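Long-range contact in hypothetical dTDP-4-dehydrorhamnose 3,5-epimerase (Sulfolobus tokodaii, PDB 2B9U), which probably catalyses the epimerization of dTDP-4-dehydro-6-deoxyglucose at C3' and C5' on the way to dTDP-L-rhamnose: residues M1-G9 with E29-M39. Residues are numbered along the deposited sequence; the frame is centred on the assembly and turned at random.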
loop_
_atom_site.group_PDB
_atom_site.type_symbol
_atom_site.label_atom_id
_atom_site.label_comp_id
_atom_site.label_asym_id
_atom_site.label_seq_id
_atom_site.Cartn_x
_atom_site.Cartn_y
_atom_site.Cartn_z
ATOM N N MET A 1 19.214 -7.271 4.107
ATOM C CA MET A 1 18.656 -7.815 2.813
ATOM C C MET A 1 17.173 -8.325 2.761
ATOM O O MET A 1 16.883 -9.288 2.053
ATOM C CB MET A 1 19.627 -8.843 2.187
ATOM C CG MET A 1 19.579 -10.283 2.748
ATOM S SD MET A 1 20.951 -11.330 2.140
ATOM C CE MET A 1 20.250 -12.149 0.688
ATOM N N PRO A 2 16.232 -7.689 3.492
ATOM C CA PRO A 2 14.859 -7.753 2.948
ATOM C C PRO A 2 14.709 -6.824 1.727
ATOM O O PRO A 2 13.798 -6.994 0.906
ATOM C CB PRO A 2 13.989 -7.247 4.109
ATOM C CG PRO A 2 14.896 -7.242 5.313
ATOM C CD PRO A 2 16.269 -6.992 4.789
ATOM N N PHE A 3 15.609 -5.844 1.630
ATOM C CA PHE A 3 15.646 -4.896 0.525
ATOM C C PHE A 3 17.076 -4.660 0.022
ATOM O O PHE A 3 18.044 -4.806 0.771
ATOM C CB PHE A 3 15.039 -3.550 0.939
ATOM C CG PHE A 3 13.663 -3.653 1.541
ATOM C CD1 PHE A 3 12.528 -3.632 0.726
ATOM C CD2 PHE A 3 13.502 -3.762 2.921
ATOM C CE1 PHE A 3 11.258 -3.720 1.265
ATOM C CE2 PHE A 3 12.213 -3.852 3.484
ATOM C CZ PHE A 3 11.087 -3.827 2.650
ATOM N N GLU A 4 17.180 -4.283 -1.252
ATOM C CA GLU A 4 18.385 -3.703 -1.813
ATOM C C GLU A 4 18.078 -2.290 -2.287
ATOM O O GLU A 4 17.063 -2.063 -2.927
ATOM C CB GLU A 4 18.906 -4.555 -2.968
ATOM C CG GLU A 4 19.521 -5.860 -2.488
ATOM C CD GLU A 4 20.474 -6.486 -3.496
ATOM O OE1 GLU A 4 20.431 -6.131 -4.698
ATOM O OE2 GLU A 4 21.271 -7.352 -3.068
ATOM N N PHE A 5 18.968 -1.353 -1.955
ATOM C CA PHE A 5 18.814 0.059 -2.291
ATOM C C PHE A 5 19.880 0.507 -3.293
ATOM O O PHE A 5 21.069 0.266 -3.084
ATOM C CB PHE A 5 18.907 0.908 -1.020
ATOM C CG PHE A 5 17.891 0.542 0.039
ATOM C CD1 PHE A 5 18.160 -0.463 0.967
ATOM C CD2 PHE A 5 16.669 1.213 0.114
ATOM C CE1 PHE A 5 17.226 -0.804 1.950
ATOM C CE2 PHE A 5 15.730 0.891 1.107
ATOM C CZ PHE A 5 16.009 -0.132 2.017
ATOM N N GLU A 6 19.437 1.141 -4.382
ATOM C CA GLU A 6 20.327 1.710 -5.391
ATOM C C GLU A 6 20.110 3.212 -5.562
ATOM O O GLU A 6 18.992 3.656 -5.835
ATOM C CB GLU A 6 20.152 1.008 -6.741
ATOM C CG GLU A 6 19.965 -0.501 -6.613
ATOM C CD GLU A 6 20.160 -1.272 -7.911
ATOM O OE1 GLU A 6 19.946 -0.703 -9.002
ATOM O OE2 GLU A 6 20.518 -2.476 -7.818
ATOM N N ASN A 7 21.195 3.980 -5.411
ATOM C CA ASN A 7 21.196 5.419 -5.663
ATOM C C ASN A 7 21.079 5.706 -7.142
ATOM O O ASN A 7 21.951 5.319 -7.919
ATOM C CB ASN A 7 22.500 6.071 -5.179
ATOM C CG ASN A 7 22.733 5.908 -3.695
ATOM O OD1 ASN A 7 22.108 5.070 -3.035
ATOM N ND2 ASN A 7 23.661 6.708 -3.156
ATOM N N LEU A 8 20.037 6.430 -7.530
ATOM C CA LEU A 8 19.868 6.814 -8.931
ATOM C C LEU A 8 20.310 8.255 -9.218
ATOM O O LEU A 8 20.178 8.747 -10.340
ATOM C CB LEU A 8 18.427 6.562 -9.400
ATOM C CG LEU A 8 17.818 5.156 -9.209
ATOM C CD1 LEU A 8 16.500 5.081 -9.933
ATOM C CD2 LEU A 8 18.720 3.993 -9.678
ATOM N N GLY A 9 20.856 8.919 -8.202
ATOM C CA GLY A 9 21.255 10.316 -8.314
ATOM C C GLY A 9 20.283 11.265 -7.643
ATOM O O GLY A 9 19.076 11.019 -7.630
ATOM N N GLU A 29 7.393 -8.374 1.552
ATOM C CA GLU A 29 7.396 -7.153 2.339
ATOM C C GLU A 29 7.713 -6.000 1.399
ATOM O O GLU A 29 8.768 -5.974 0.751
ATOM C CB GLU A 29 8.402 -7.247 3.504
ATOM C CG GLU A 29 8.122 -8.437 4.403
ATOM C CD GLU A 29 9.129 -8.632 5.542
ATOM O OE1 GLU A 29 10.350 -8.500 5.319
ATOM O OE2 GLU A 29 8.683 -8.933 6.668
ATOM N N VAL A 30 6.791 -5.043 1.334
ATOM C CA VAL A 30 6.928 -3.906 0.460
ATOM C C VAL A 30 7.756 -2.790 1.141
ATOM O O VAL A 30 8.664 -2.247 0.538
ATOM C CB VAL A 30 5.541 -3.398 -0.018
ATOM C CG1 VAL A 30 5.674 -2.187 -0.940
ATOM C CG2 VAL A 30 4.754 -4.541 -0.693
ATOM N N PHE A 31 7.434 -2.481 2.394
ATOM C CA PHE A 31 8.076 -1.417 3.133
ATOM C C PHE A 31 8.189 -1.849 4.590
ATOM O O PHE A 31 7.276 -2.493 5.111
ATOM C CB PHE A 31 7.247 -0.127 2.989
ATOM C CG PHE A 31 7.384 0.817 4.138
ATOM C CD1 PHE A 31 8.446 1.700 4.199
ATOM C CD2 PHE A 31 6.451 0.823 5.165
ATOM C CE1 PHE A 31 8.582 2.575 5.255
ATOM C CE2 PHE A 31 6.570 1.702 6.219
ATOM C CZ PHE A 31 7.647 2.574 6.273
ATOM N N LYS A 32 9.319 -1.520 5.229
ATOM C CA LYS A 32 9.526 -1.751 6.675
ATOM C C LYS A 32 10.238 -0.564 7.296
ATOM O O LYS A 32 11.328 -0.181 6.858
ATOM C CB LYS A 32 10.357 -3.006 6.961
ATOM C CG LYS A 32 9.756 -4.318 6.499
ATOM C CD LYS A 32 10.707 -5.475 6.736
ATOM C CE LYS A 32 10.683 -5.962 8.166
ATOM N NZ LYS A 32 11.318 -7.319 8.239
ATOM N N SER A 33 9.612 0.002 8.323
ATOM C CA SER A 33 10.062 1.252 8.937
ATOM C C SER A 33 11.570 1.260 9.250
ATOM O O SER A 33 12.276 2.191 8.873
ATOM C CB SER A 33 9.256 1.531 10.210
ATOM O OG SER A 33 9.770 2.658 10.894
ATOM N N GLU A 34 12.043 0.209 9.913
ATOM C CA GLU A 34 13.429 0.106 10.349
ATOM C C GLU A 34 14.418 0.133 9.190
ATOM O O GLU A 34 15.392 0.875 9.231
ATOM C CB GLU A 34 13.610 -1.169 11.176
ATOM C CG GLU A 34 15.031 -1.417 11.666
ATOM C CD GLU A 34 15.056 -2.268 12.919
ATOM O OE1 GLU A 34 15.890 -3.205 12.993
ATOM O OE2 GLU A 34 14.228 -2.004 13.825
ATOM N N ASP A 35 14.169 -0.688 8.174
ATOM C CA ASP A 35 15.036 -0.764 7.010
ATOM C C ASP A 35 15.074 0.553 6.224
ATOM O O ASP A 35 16.143 0.985 5.751
ATOM C CB ASP A 35 14.589 -1.921 6.107
ATOM C CG ASP A 35 14.789 -3.292 6.761
ATOM O OD1 ASP A 35 15.847 -3.515 7.390
ATOM O OD2 ASP A 35 13.902 -4.160 6.629
ATOM N N PHE A 36 13.908 1.197 6.098
ATOM C CA PHE A 36 13.798 2.403 5.298
ATOM C C PHE A 36 14.387 3.611 6.026
ATOM O O PHE A 36 14.944 4.502 5.387
ATOM C CB PHE A 36 12.340 2.676 4.883
ATOM C CG PHE A 36 11.884 1.912 3.662
ATOM C CD1 PHE A 36 12.070 0.531 3.560
ATOM C CD2 PHE A 36 11.215 2.574 2.629
ATOM C CE1 PHE A 36 11.617 -0.181 2.423
ATOM C CE2 PHE A 36 10.756 1.879 1.506
ATOM C CZ PHE A 36 10.958 0.498 1.403
ATOM N N THR A 37 14.226 3.643 7.351
ATOM C CA THR A 37 14.800 4.698 8.199
ATOM C C THR A 37 16.337 4.711 8.135
ATOM O O THR A 37 16.943 5.781 8.030
ATOM C CB THR A 37 14.319 4.579 9.662
ATOM O OG1 THR A 37 12.878 4.538 9.692
ATOM C CG2 THR A 37 14.795 5.775 10.504
ATOM N N LYS A 38 16.954 3.527 8.176
ATOM C CA LYS A 38 18.413 3.377 7.969
ATOM C C LYS A 38 18.878 4.045 6.688
ATOM O O LYS A 38 20.049 4.433 6.563
ATOM C CB LYS A 38 18.803 1.907 7.865
ATOM C CG LYS A 38 19.602 1.345 9.010
ATOM C CD LYS A 38 18.793 0.301 9.768
ATOM C CE LYS A 38 19.623 -0.375 10.853
ATOM N NZ LYS A 38 18.953 -1.611 11.336
ATOM N N MET A 39 17.962 4.129 5.718
ATOM C CA MET A 39 18.259 4.710 4.416
ATOM C C MET A 39 17.778 6.151 4.310
ATOM O O MET A 39 17.796 6.732 3.234
ATOM C CB MET A 39 17.681 3.835 3.296
ATOM C CG MET A 39 18.317 2.451 3.236
ATOM S SD MET A 39 20.105 2.533 2.937
ATOM C CE MET A 39 20.574 0.814 3.212
HETATM O O HOH W 1 11.211 -7.235 1.032
#
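An aromatic cluster of Phe3, Phe5 and Phe36 joins the N-terminal strand 3-9 to the short helix 33-37. Phe36 meets both other rings, and both pairs are T-shaped. It turns its edge to Phe3, with CE1 of Phe36 over the ring centre; the centroids are 5.0 Å apart and the planes lie at 85°. Its own face receives the edge of Phe5, the centroids being 5.8 Å apart. Phenylalanine suits these places because flat apolar rings can offer a face to one neighbour and an edge to another. In this cupin-type jelly roll, strand 12-22 pairs with both strand 3-9 and strand 25-32, and Ile15 on it touches all three rings. Alternation along the strand carries Phe3 and Phe5 to the same side, while Glu4 faces away. The far end of Phe3 reaches the backbone of strand 29-32, where the C-H rim of the ring packs close against a carbonyl oxygen, CE1 of Phe3 lying 3.1 Å from Val30 O. At the edge of that ring, near its plane, sit Asp35 OD2 and the aliphatic CG of Lys32, whose NZ forms a salt bridge with Glu29, though its hydrogen bonds to the carboxylate are weak. Met39 closes over Phe5: its CG is 3.4 Å from the ring centroid, almost on the normal, in a CH-pi contact. A bend at chi2 (-60°) folds the flexible thioether back over the same face, giving a Met-aromatic contact with SD 4.4 Å from the centroid. No direct hydrogen bond links the segments, but a water donates to Pro2 O and, at 2.8 Å, to Glu29 O. Glu29, Phe31 and Lys32 pair antiparallel with a strand of the second subunit, so the sheet runs on across the interface.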